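Long-range contacts in shikimate dehydrogenase (NADP(+)) (Listeria monocytogenes, PDB 3TNL), which probably catalyses the reversible NADP(H)-linked interconversion of 3-dehydroshikimate and shikimate, the fourth step of the pathway to chorismate and the aromatic amino acids: residues 37-42 / 66-71; 154-159 / 180-185; 228-233 / 257-262. One frame throughout, in Å; residues are numbered along the deposited sequence.

Overall arrangement
All three contacts pair neighbouring parallel strands and all are largely buried, but in two different sheets. Contact 1 lies in the mixed sheet of the substrate-binding half, at its outermost strand 67-73, across the chain's centre from the rest; its centre is about 37 Å from that of contact 2 and about 34 Å from that of contact 3. Contacts 2 and 3 share the parallel Rossmann sheet, where strands 156-160 and 229-232 are neighbours, and both reach NAD. Tyrosine rings and a glutamate carboxylate that reaches its neighbours through water mark contact 1. Contact 2 sets a polar face against an aliphatic one, and contact 3 ends in a buried amide-carboxylate pair.

Contact 1 of 3, residues 37-42 / 66-71; sequences TELIGL and DYVYLA
Thr37 OG1 donates to Asp66 OD2 at 2.7 Å, meeting the carboxylate on its syn side but 29° out of its plane, and is itself hydrogen-bonded to Thr34 N. OG1 lies beside the backbone N (chi1 -50°), which leaves the methyl CG2 of Thr37 to rest on Val68 CG1, 3.7 Å away. Beyond this bond the strands pair in parallel: Glu38 N donates to Asp66 O, nearly straight, and Val68 N, Ile40 N and Leu70 N continue the alternation with Glu38 O, Val68 O and Ile40 O.

On one face Glu38 and Tyr67 run side by side in the same direction, carboxylate and ring planes 19° apart, with Glu38 CB 3.4 Å from Tyr67 CE1. Water 1 donates to both Glu38 OE1 and Asp66 O, while water 2 joins Tyr67 OH to Glu38 OE2, the latter bond weak. Ile40 is wedged between the two tyrosines, its CG1 near Tyr67 CD1 and its CG2 3.7 Å from Tyr69 CD2. Leu42 CB closes on Tyr69 CE1 at 3.6 Å. On the other face Leu39 CD1 meets Leu70 CD1, and both leucines pack against the second subunit.

Further out, Asn95 bonds Tyr69 OH, His56 stacks on its ring, and helix 52-63 connects the strands as a beta-alpha-beta unit. Tyr69 touches Ser52, a shikimate-binding residue, so apolar packing and the bond to Asn95 fix a ring beside the substrate site.

Contact 2 of 3, residues 154-159 / 180-185; sequences GKKMTI and EISIFN. With NAD (nicotinamide-adenine-dinucleotide), chain H.
Strands 156-159 and 180-185 run parallel, 13° apart and 4.7 Å at closest approach, Met157 and Ile159 each using N and O to bond Glu180, Ser182 and Phe184. Lys156 leaves the sheet extended, and its CD passes 3.5 Å from Glu180 OE1. The opposite charges stay apart, Lys156 NZ lying 4.4 Å from Glu180 OE2; the ammonium instead forms salt bridges with Glu223 and Glu226. Glu223 also bonds Ser182 OG, past which Lys156 CE runs at 3.7 Å. Thr158 continues this face: its CG2, anti to the backbone N, reaches Phe184 CE2 at 3.8 Å, while OG1 (chi1 -67°) is hydrogen-bonded to Ser227 OG.

The reverse face is aliphatic. Met157 and Ile181 lie side by side, CE to CD1, and Ile159 CG2 touches both Ile181 CG2 and Ile183 CG1, at 4.0 and 4.1 Å. At the strand end Asn185 holds the adenosine ribose of NAD through its amide: OD1 accepts from O3B at 2.7 Å and ND2 donates to O2B.

Helix 164-175, the crossover between the two strands, packs under Met157, Ile159 and Ile181; helix 217-226 lies against Thr158 and Phe184, and strand 229-232 adjoins strand 156-160 on its other edge.

Contact 3 of 3, residues 228-233 / 257-262; sequences VIFTNA and LIVSDV. With NAD (nicotinamide-adenine-dinucleotide), chain H.
Asn232 and Asp261 lie side by side, pointing the same way from parallel strands. Asn232 CB is 3.5 Å from Asp261 OD2, and CG, anti to the backbone N (chi1 174°), lies 3.6 Å from the same oxygen. At the tip ND2 donates to Asp261 OD2 at 2.8 Å, almost straight at 176°. OD2 lies in the plane of the Asn232 amide, whereas ND2 comes to the carboxylate on its syn side but tilted out of its plane, the two groups turned 73° against each other. Asn232 OD1 bonds Thr234 OG1. Asp261 OD2 also receives Val263 N, and Asp261 OD1 is hydrogen-bonded to Thr269 OG1, so each oxygen of this buried acid has a partner.

On the opposite face, Thr231 and Ser260 each bond Tyr141 OH through their hydroxyls, and Ile229 CD1 packs on Ser260 CB at 3.8 Å. Phe230 CD2 nears Val259 CG1 on the Asn232 side.

Beyond the strand, Val262 N bonds Asn232 O, and Val262 CG2 comes 3.2 Å from O4D of the nicotinamide ribose of NAD. Val262 O accepts from N7N of the carboxamide at 3.0 Å. As in Rossmann-fold domains, the dinucleotide lies at the C-terminal end of the parallel sheet, where Val262 follows strand 258-261.

Contact 1 of 3, residues 37-42 / 66-71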
loop_
_atom_site.group_PDB
_atom_site.type_symbol
_atom_site.label_atom_id
_atom_site.label_comp_id
_atom_site.label_asym_id
_atom_site.label_seq_id
_atom_site.Cartn_x
_atom_site.Cartn_y
_atom_site.Cartn_z
ATOM N N THR B 37 -2.432 1.493 -9.852
ATOM C CA THR B 37 -3.203 0.899 -8.763
ATOM C C THR B 37 -3.096 1.661 -7.500
ATOM O O THR B 37 -1.993 1.959 -7.063
ATOM C CB THR B 37 -2.809 -0.586 -8.566
ATOM O OG1 THR B 37 -2.866 -1.237 -9.837
ATOM C CG2 THR B 37 -3.781 -1.304 -7.626
ATOM N N GLU B 38 -4.249 1.946 -6.904
ATOM C CA GLU B 38 -4.308 2.694 -5.642
ATOM C C GLU B 38 -4.527 1.764 -4.444
ATOM O O GLU B 38 -5.053 0.642 -4.599
ATOM C CB GLU B 38 -5.373 3.747 -5.738
ATOM C CG GLU B 38 -4.943 4.874 -6.692
ATOM C CD GLU B 38 -5.876 6.033 -6.676
ATOM O OE1 GLU B 38 -7.031 5.852 -7.102
ATOM O OE2 GLU B 38 -5.432 7.134 -6.232
ATOM N N LEU B 39 -4.126 2.218 -3.271
ATOM C CA LEU B 39 -4.198 1.426 -2.057
ATOM C C LEU B 39 -5.280 1.888 -1.061
ATOM O O LEU B 39 -5.434 3.088 -0.770
ATOM C CB LEU B 39 -2.847 1.518 -1.333
ATOM C CG LEU B 39 -2.673 0.828 0.030
ATOM C CD1 LEU B 39 -2.845 -0.720 -0.120
ATOM C CD2 LEU B 39 -1.308 1.201 0.625
ATOM N N ILE B 40 -5.967 0.893 -0.511
ATOM C CA ILE B 40 -6.861 1.052 0.633
ATOM C C ILE B 40 -6.212 0.206 1.739
ATOM O O ILE B 40 -5.851 -0.958 1.523
ATOM C CB ILE B 40 -8.272 0.536 0.377
ATOM C CG1 ILE B 40 -8.916 1.249 -0.800
ATOM C CG2 ILE B 40 -9.111 0.740 1.662
ATOM C CD1 ILE B 40 -9.080 2.766 -0.632
ATOM N N GLY B 41 -6.010 0.801 2.911
ATOM C CA GLY B 41 -5.375 0.100 4.023
ATOM C C GLY B 41 -6.324 -0.463 5.064
ATOM O O GLY B 41 -7.544 -0.254 5.031
ATOM N N LEU B 42 -5.713 -1.128 6.030
ATOM C CA LEU B 42 -6.376 -1.680 7.218
ATOM C C LEU B 42 -5.300 -1.616 8.297
ATOM O O LEU B 42 -4.252 -2.263 8.159
ATOM C CB LEU B 42 -6.893 -3.095 6.974
ATOM C CG LEU B 42 -7.284 -3.887 8.243
ATOM C CD1 LEU B 42 -8.361 -3.174 9.050
ATOM C CD2 LEU B 42 -7.772 -5.267 7.889
ATOM N N ASP B 66 -9.412 -0.282 -9.979
ATOM C CA ASP B 66 -7.968 -0.380 -9.831
ATOM C C ASP B 66 -7.481 0.012 -8.444
ATOM O O ASP B 66 -6.812 1.040 -8.250
ATOM C CB ASP B 66 -7.291 0.423 -10.919
ATOM C CG ASP B 66 -5.864 -0.025 -11.182
ATOM O OD1 ASP B 66 -5.220 0.653 -12.012
ATOM O OD2 ASP B 66 -5.411 -1.052 -10.572
ATOM N N TYR B 67 -7.867 -0.816 -7.476
ATOM C CA TYR B 67 -7.477 -0.678 -6.094
ATOM C C TYR B 67 -7.065 -2.037 -5.558
ATOM O O TYR B 67 -7.444 -3.088 -6.091
ATOM C CB TYR B 67 -8.639 -0.183 -5.220
ATOM C CG TYR B 67 -8.971 1.290 -5.254
ATOM C CD1 TYR B 67 -8.227 2.218 -4.515
ATOM C CD2 TYR B 67 -10.077 1.752 -5.946
ATOM C CE1 TYR B 67 -8.551 3.557 -4.511
ATOM C CE2 TYR B 67 -10.413 3.108 -5.939
ATOM C CZ TYR B 67 -9.643 3.999 -5.222
ATOM O OH TYR B 67 -9.966 5.340 -5.211
ATOM N N VAL B 68 -6.275 -1.986 -4.491
ATOM C CA VAL B 68 -5.876 -3.163 -3.751
ATOM C C VAL B 68 -6.027 -2.784 -2.290
ATOM O O VAL B 68 -5.933 -1.598 -1.949
ATOM C CB VAL B 68 -4.436 -3.612 -4.060
ATOM C CG1 VAL B 68 -4.347 -4.202 -5.460
ATOM C CG2 VAL B 68 -3.471 -2.456 -3.905
ATOM N N TYR B 69 -6.279 -3.781 -1.446
ATOM C CA TYR B 69 -6.482 -3.591 -0.012
ATOM C C TYR B 69 -5.435 -4.420 0.716
ATOM O O TYR B 69 -5.279 -5.615 0.481
ATOM C CB TYR B 69 -7.891 -4.063 0.327
ATOM C CG TYR B 69 -8.412 -3.871 1.719
ATOM C CD1 TYR B 69 -7.941 -4.641 2.782
ATOM C CD2 TYR B 69 -9.431 -2.972 1.977
ATOM C CE1 TYR B 69 -8.470 -4.527 4.048
ATOM C CE2 TYR B 69 -9.951 -2.815 3.275
ATOM C CZ TYR B 69 -9.484 -3.615 4.291
ATOM O OH TYR B 69 -10.026 -3.489 5.565
ATOM N N LEU B 70 -4.709 -3.765 1.595
ATOM C CA LEU B 70 -3.650 -4.396 2.390
ATOM C C LEU B 70 -3.774 -4.055 3.871
ATOM O O LEU B 70 -4.246 -2.982 4.240
ATOM C CB LEU B 70 -2.256 -3.940 1.954
ATOM C CG LEU B 70 -1.831 -4.253 0.525
ATOM C CD1 LEU B 70 -0.481 -3.556 0.241
ATOM C CD2 LEU B 70 -1.730 -5.777 0.323
ATOM N N ALA B 71 -3.326 -4.985 4.713
ATOM C CA ALA B 71 -3.298 -4.818 6.151
ATOM C C ALA B 71 -1.885 -4.486 6.592
ATOM O O ALA B 71 -0.897 -4.917 6.003
ATOM C CB ALA B 71 -3.769 -6.106 6.861
HETATM O O HOH W 1 -7.765 3.702 -8.773
HETATM O O HOH W 2 -7.978 7.849 -5.106
#

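Contact 2 of 3, residues 154-159 / 180-185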
loop_
_atom_site.group_PDB
_atom_site.type_symbol
_atom_site.label_atom_id
_atom_site.label_comp_id
_atom_site.label_asym_id
_atom_site.label_seq_id
_atom_site.Cartn_x
_atom_site.Cartn_y
_atom_site.Cartn_z
ATOM N N GLY B 154 -38.704 1.321 15.680
ATOM C CA GLY B 154 -39.855 1.660 16.498
ATOM C C GLY B 154 -40.196 0.633 17.559
ATOM O O GLY B 154 -41.242 0.699 18.183
ATOM N N LYS B 155 -39.264 -0.293 17.801
ATOM C CA LYS B 155 -39.486 -1.384 18.731
ATOM C C LYS B 155 -38.374 -1.446 19.768
ATOM O O LYS B 155 -37.568 -0.544 19.862
ATOM C CB LYS B 155 -39.615 -2.686 17.946
ATOM C CG LYS B 155 -40.720 -2.627 16.897
ATOM C CD LYS B 155 -40.808 -3.846 16.042
ATOM C CE LYS B 155 -41.824 -3.667 14.938
ATOM N NZ LYS B 155 -41.808 -4.853 14.017
ATOM N N LYS B 156 -38.370 -2.512 20.559
ATOM C CA LYS B 156 -37.435 -2.696 21.657
ATOM C C LYS B 156 -36.427 -3.790 21.390
ATOM O O LYS B 156 -36.794 -4.887 20.914
ATOM C CB LYS B 156 -38.195 -3.040 22.926
ATOM C CG LYS B 156 -37.383 -3.312 24.101
ATOM C CD LYS B 156 -38.342 -3.338 25.303
ATOM C CE LYS B 156 -37.623 -3.526 26.572
ATOM N NZ LYS B 156 -38.500 -3.204 27.768
ATOM N N MET B 157 -35.163 -3.490 21.642
ATOM C CA MET B 157 -34.092 -4.464 21.546
ATOM C C MET B 157 -33.519 -4.671 22.920
ATOM O O MET B 157 -33.366 -3.719 23.680
ATOM C CB MET B 157 -32.963 -3.971 20.612
ATOM C CG MET B 157 -31.713 -4.873 20.604
ATOM S SD MET B 157 -30.497 -4.463 19.313
ATOM C CE MET B 157 -30.046 -2.799 19.823
ATOM N N THR B 158 -33.195 -5.927 23.221
ATOM C CA THR B 158 -32.464 -6.320 24.412
ATOM C C THR B 158 -31.113 -6.833 23.860
ATOM O O THR B 158 -31.083 -7.634 22.964
ATOM C CB THR B 158 -33.148 -7.372 25.249
ATOM O OG1 THR B 158 -34.344 -6.786 25.794
ATOM C CG2 THR B 158 -32.282 -7.834 26.389
ATOM N N ILE B 159 -30.019 -6.343 24.404
ATOM C CA ILE B 159 -28.702 -6.707 23.903
ATOM C C ILE B 159 -27.721 -6.962 25.037
ATOM O O ILE B 159 -27.726 -6.259 26.058
ATOM C CB ILE B 159 -28.206 -5.615 22.931
ATOM C CG1 ILE B 159 -26.876 -6.009 22.274
ATOM C CG2 ILE B 159 -28.087 -4.247 23.626
ATOM C CD1 ILE B 159 -26.440 -5.047 21.167
ATOM N N GLU B 180 -36.589 1.532 22.123
ATOM C CA GLU B 180 -36.057 1.232 23.445
ATOM C C GLU B 180 -34.939 0.228 23.320
ATOM O O GLU B 180 -35.029 -0.677 22.489
ATOM C CB GLU B 180 -37.151 0.552 24.281
ATOM C CG GLU B 180 -38.476 1.281 24.388
ATOM C CD GLU B 180 -39.505 0.444 25.154
ATOM O OE1 GLU B 180 -40.155 -0.436 24.518
ATOM O OE2 GLU B 180 -39.698 0.747 26.367
ATOM N N ILE B 181 -33.922 0.390 24.135
ATOM C CA ILE B 181 -32.798 -0.537 24.181
ATOM C C ILE B 181 -32.480 -0.870 25.624
ATOM O O ILE B 181 -32.252 0.020 26.444
ATOM C CB ILE B 181 -31.522 0.051 23.509
ATOM C CG1 ILE B 181 -31.810 0.332 22.025
ATOM C CG2 ILE B 181 -30.357 -0.903 23.647
ATOM C CD1 ILE B 181 -30.674 0.951 21.252
ATOM N N SER B 182 -32.493 -2.159 25.938
ATOM C CA SER B 182 -32.109 -2.655 27.229
ATOM C C SER B 182 -30.797 -3.426 27.097
ATOM O O SER B 182 -30.740 -4.450 26.416
ATOM C CB SER B 182 -33.171 -3.521 27.858
ATOM O OG SER B 182 -34.326 -2.719 28.120
ATOM N N ILE B 183 -29.766 -2.900 27.758
ATOM C CA ILE B 183 -28.418 -3.475 27.719
ATOM C C ILE B 183 -28.154 -4.271 28.982
ATOM O O ILE B 183 -28.461 -3.818 30.092
ATOM C CB ILE B 183 -27.344 -2.357 27.644
ATOM C CG1 ILE B 183 -27.642 -1.388 26.478
ATOM C CG2 ILE B 183 -25.907 -2.948 27.597
ATOM C CD1 ILE B 183 -26.796 -0.108 26.479
ATOM N N PHE B 184 -27.555 -5.449 28.799
ATOM C CA PHE B 184 -27.125 -6.304 29.895
ATOM C C PHE B 184 -25.634 -6.564 29.747
ATOM O O PHE B 184 -25.155 -6.911 28.679
ATOM C CB PHE B 184 -27.870 -7.628 29.934
ATOM C CG PHE B 184 -29.289 -7.490 30.388
ATOM C CD1 PHE B 184 -29.652 -7.884 31.652
ATOM C CD2 PHE B 184 -30.262 -6.962 29.539
ATOM C CE1 PHE B 184 -30.960 -7.749 32.080
ATOM C CE2 PHE B 184 -31.567 -6.825 29.953
ATOM C CZ PHE B 184 -31.914 -7.196 31.242
ATOM N N ASN B 185 -24.888 -6.340 30.821
ATOM C CA ASN B 185 -23.469 -6.600 30.798
ATOM C C ASN B 185 -23.027 -7.044 32.185
ATOM O O ASN B 185 -23.614 -6.637 33.202
ATOM C CB ASN B 185 -22.649 -5.341 30.394
ATOM C CG ASN B 185 -21.272 -5.707 29.853
ATOM O OD1 ASN B 185 -21.177 -6.144 28.686
ATOM N ND2 ASN B 185 -20.220 -5.580 30.688
HETATM P PA NAD H . -14.852 -6.209 23.223
HETATM O O1A NAD H . -13.583 -6.846 23.784
HETATM O O2A NAD H . -14.805 -4.748 22.816
HETATM O O5B NAD H . -16.069 -6.491 24.254
HETATM C C5B NAD H . -16.295 -7.745 24.900
HETATM C C4B NAD H . -17.714 -7.775 25.480
HETATM O O4B NAD H . -18.015 -9.111 25.912
HETATM C C3B NAD H . -17.840 -6.955 26.749
HETATM O O3B NAD H . -19.206 -6.474 26.835
HETATM C C2B NAD H . -17.598 -7.936 27.872
HETATM O O2B NAD H . -18.245 -7.578 29.086
HETATM C C1B NAD H . -18.229 -9.190 27.305
HETATM N N9A NAD H . -17.733 -10.476 27.808
HETATM C C8A NAD H . -16.554 -11.047 27.464
HETATM N N7A NAD H . -16.455 -12.256 28.056
HETATM C C5A NAD H . -17.576 -12.496 28.781
HETATM C C6A NAD H . -18.072 -13.506 29.580
HETATM N N6A NAD H . -17.369 -14.627 29.769
HETATM N N1A NAD H . -19.300 -13.393 30.132
HETATM C C2A NAD H . -20.039 -12.270 29.952
HETATM N N3A NAD H . -19.624 -11.234 29.188
HETATM C C4A NAD H . -18.414 -11.306 28.589
HETATM O O3 NAD H . -15.280 -7.134 21.991
HETATM P PN NAD H . -16.007 -6.682 20.630
HETATM O O1N NAD H . -15.023 -6.142 19.622
HETATM O O2N NAD H . -17.271 -5.888 20.967
HETATM O O5D NAD H . -16.451 -8.088 19.980
HETATM C C5D NAD H . -17.410 -8.887 20.663
HETATM C C4D NAD H . -17.806 -9.956 19.664
HETATM O O4D NAD H . -18.299 -9.329 18.467
HETATM C C3D NAD H . -16.611 -10.796 19.244
HETATM O O3D NAD H . -16.985 -12.176 19.307
HETATM C C2D NAD H . -16.327 -10.369 17.813
HETATM O O2D NAD H . -15.696 -11.406 17.028
HETATM C C1D NAD H . -17.720 -9.988 17.327
HETATM N N1N NAD H . -17.786 -9.044 16.209
HETATM C C2N NAD H . -18.430 -9.396 15.081
HETATM C C3N NAD H . -18.527 -8.513 14.011
HETATM C C7N NAD H . -19.237 -8.875 12.748
HETATM O O7N NAD H . -18.937 -8.209 11.758
HETATM N N7N NAD H . -20.167 -9.855 12.748
HETATM C C4N NAD H . -17.938 -7.243 14.118
HETATM C C5N NAD H . -17.283 -6.900 15.297
HETATM C C6N NAD H . -17.212 -7.824 16.339
#

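Contact 3 of 3, residues 228-233 / 257-262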
loop_
_atom_site.group_PDB
_atom_site.type_symbol
_atom_site.label_atom_id
_atom_site.label_comp_id
_atom_site.label_asym_id
_atom_site.label_seq_id
_atom_site.Cartn_x
_atom_site.Cartn_y
_atom_site.Cartn_z
ATOM N N VAL B 228 -38.536 -7.057 20.342
ATOM C CA VAL B 228 -38.669 -7.663 19.013
ATOM C C VAL B 228 -37.413 -8.547 18.713
ATOM O O VAL B 228 -37.508 -9.557 17.981
ATOM C CB VAL B 228 -38.847 -6.560 17.914
ATOM C CG1 VAL B 228 -37.617 -5.700 17.734
ATOM C CG2 VAL B 228 -39.240 -7.229 16.624
ATOM N N ILE B 229 -36.301 -8.199 19.358
ATOM C CA ILE B 229 -35.036 -8.869 19.106
ATOM C C ILE B 229 -34.210 -8.904 20.378
ATOM O O ILE B 229 -34.206 -7.955 21.188
ATOM C CB ILE B 229 -34.276 -8.113 17.983
ATOM C CG1 ILE B 229 -33.045 -8.911 17.512
ATOM C CG2 ILE B 229 -33.949 -6.676 18.372
ATOM C CD1 ILE B 229 -32.431 -8.345 16.230
ATOM N N PHE B 230 -33.499 -10.033 20.551
ATOM C CA PHE B 230 -32.539 -10.277 21.613
ATOM C C PHE B 230 -31.229 -10.568 20.892
ATOM O O PHE B 230 -31.150 -11.480 20.093
ATOM C CB PHE B 230 -32.958 -11.466 22.490
ATOM C CG PHE B 230 -31.944 -11.856 23.531
ATOM C CD1 PHE B 230 -31.524 -10.937 24.456
ATOM C CD2 PHE B 230 -31.440 -13.146 23.607
ATOM C CE1 PHE B 230 -30.620 -11.276 25.427
ATOM C CE2 PHE B 230 -30.510 -13.476 24.598
ATOM C CZ PHE B 230 -30.089 -12.520 25.491
ATOM N N THR B 231 -30.209 -9.802 21.203
ATOM C CA THR B 231 -28.922 -9.887 20.529
ATOM C C THR B 231 -27.754 -10.125 21.447
ATOM O O THR B 231 -27.642 -9.502 22.488
ATOM C CB THR B 231 -28.649 -8.497 19.834
ATOM O OG1 THR B 231 -29.701 -8.234 18.893
ATOM C CG2 THR B 231 -27.278 -8.452 19.124
ATOM N N ASN B 232 -26.891 -11.056 21.079
ATOM C CA ASN B 232 -25.641 -11.240 21.757
ATOM C C ASN B 232 -24.565 -10.436 21.021
ATOM O O ASN B 232 -24.304 -10.656 19.843
ATOM C CB ASN B 232 -25.152 -12.689 21.764
ATOM C CG ASN B 232 -23.765 -12.791 22.374
ATOM O OD1 ASN B 232 -23.568 -12.422 23.550
ATOM N ND2 ASN B 232 -22.763 -13.182 21.575
ATOM N N ALA B 233 -23.927 -9.533 21.739
ATOM C CA ALA B 233 -22.803 -8.747 21.219
ATOM C C ALA B 233 -21.617 -8.868 22.172
ATOM O O ALA B 233 -20.947 -7.887 22.503
ATOM C CB ALA B 233 -23.189 -7.289 20.919
ATOM N N LEU B 257 -40.015 -14.058 18.655
ATOM C CA LEU B 257 -38.802 -13.297 18.898
ATOM C C LEU B 257 -37.718 -13.580 17.856
ATOM O O LEU B 257 -37.610 -14.706 17.370
ATOM C CB LEU B 257 -38.231 -13.719 20.263
ATOM C CG LEU B 257 -36.932 -13.119 20.750
ATOM C CD1 LEU B 257 -37.095 -11.657 21.046
ATOM C CD2 LEU B 257 -36.461 -13.843 22.044
ATOM N N ILE B 258 -36.932 -12.562 17.532
ATOM C CA ILE B 258 -35.744 -12.706 16.677
ATOM C C ILE B 258 -34.578 -12.801 17.615
ATOM O O ILE B 258 -34.427 -11.929 18.496
ATOM C CB ILE B 258 -35.536 -11.469 15.789
ATOM C CG1 ILE B 258 -36.749 -11.292 14.887
ATOM C CG2 ILE B 258 -34.267 -11.624 14.935
ATOM C CD1 ILE B 258 -36.864 -9.830 14.383
ATOM N N VAL B 259 -33.712 -13.800 17.430
ATOM C CA VAL B 259 -32.487 -13.901 18.241
ATOM C C VAL B 259 -31.302 -13.736 17.279
ATOM O O VAL B 259 -31.188 -14.437 16.262
ATOM C CB VAL B 259 -32.403 -15.204 19.050
ATOM C CG1 VAL B 259 -31.097 -15.231 19.853
ATOM C CG2 VAL B 259 -33.619 -15.301 19.980
ATOM N N SER B 260 -30.446 -12.788 17.614
ATOM C CA SER B 260 -29.323 -12.387 16.777
ATOM C C SER B 260 -27.993 -12.539 17.491
ATOM O O SER B 260 -27.931 -12.308 18.690
ATOM C CB SER B 260 -29.573 -10.909 16.407
ATOM O OG SER B 260 -28.395 -10.224 16.042
ATOM N N ASP B 261 -26.943 -12.985 16.786
ATOM C CA ASP B 261 -25.612 -13.060 17.386
ATOM C C ASP B 261 -24.646 -12.373 16.450
ATOM O O ASP B 261 -24.779 -12.500 15.230
ATOM C CB ASP B 261 -25.213 -14.538 17.617
ATOM C CG ASP B 261 -24.255 -14.709 18.803
ATOM O OD1 ASP B 261 -24.492 -15.648 19.620
ATOM O OD2 ASP B 261 -23.339 -13.882 18.956
ATOM N N VAL B 262 -23.735 -11.592 17.005
ATOM C CA VAL B 262 -22.668 -10.972 16.220
ATOM C C VAL B 262 -21.644 -12.037 15.804
ATOM O O VAL B 262 -20.924 -11.866 14.836
ATOM C CB VAL B 262 -21.969 -9.824 16.966
ATOM C CG1 VAL B 262 -22.944 -8.658 17.213
ATOM C CG2 VAL B 262 -21.285 -10.331 18.248
HETATM P PA NAD H . -14.852 -6.209 23.223
HETATM O O1A NAD H . -13.583 -6.846 23.784
HETATM O O2A NAD H . -14.805 -4.748 22.816
HETATM O O5B NAD H . -16.069 -6.491 24.254
HETATM C C5B NAD H . -16.295 -7.745 24.900
HETATM C C4B NAD H . -17.714 -7.775 25.480
HETATM O O4B NAD H . -18.015 -9.111 25.912
HETATM C C3B NAD H . -17.840 -6.955 26.749
HETATM O O3B NAD H . -19.206 -6.474 26.835
HETATM C C2B NAD H . -17.598 -7.936 27.872
HETATM O O2B NAD H . -18.245 -7.578 29.086
HETATM C C1B NAD H . -18.229 -9.190 27.305
HETATM N N9A NAD H . -17.733 -10.476 27.808
HETATM C C8A NAD H . -16.554 -11.047 27.464
HETATM N N7A NAD H . -16.455 -12.256 28.056
HETATM C C5A NAD H . -17.576 -12.496 28.781
HETATM C C6A NAD H . -18.072 -13.506 29.580
HETATM N N6A NAD H . -17.369 -14.627 29.769
HETATM N N1A NAD H . -19.300 -13.393 30.132
HETATM C C2A NAD H . -20.039 -12.270 29.952
HETATM N N3A NAD H . -19.624 -11.234 29.188
HETATM C C4A NAD H . -18.414 -11.306 28.589
HETATM O O3 NAD H . -15.280 -7.134 21.991
HETATM P PN NAD H . -16.007 -6.682 20.630
HETATM O O1N NAD H . -15.023 -6.142 19.622
HETATM O O2N NAD H . -17.271 -5.888 20.967
HETATM O O5D NAD H . -16.451 -8.088 19.980
HETATM C C5D NAD H . -17.410 -8.887 20.663
HETATM C C4D NAD H . -17.806 -9.956 19.664
HETATM O O4D NAD H . -18.299 -9.329 18.467
HETATM C C3D NAD H . -16.611 -10.796 19.244
HETATM O O3D NAD H . -16.985 -12.176 19.307
HETATM C C2D NAD H . -16.327 -10.369 17.813
HETATM O O2D NAD H . -15.696 -11.406 17.028
HETATM C C1D NAD H . -17.720 -9.988 17.327
HETATM N N1N NAD H . -17.786 -9.044 16.209
HETATM C C2N NAD H . -18.430 -9.396 15.081
HETATM C C3N NAD H . -18.527 -8.513 14.011
HETATM C C7N NAD H . -19.237 -8.875 12.748
HETATM O O7N NAD H . -18.937 -8.209 11.758
HETATM N N7N NAD H . -20.167 -9.855 12.748
HETATM C C4N NAD H . -17.938 -7.243 14.118
HETATM C C5N NAD H . -17.283 -6.900 15.297
HETATM C C6N NAD H . -17.212 -7.824 16.339
#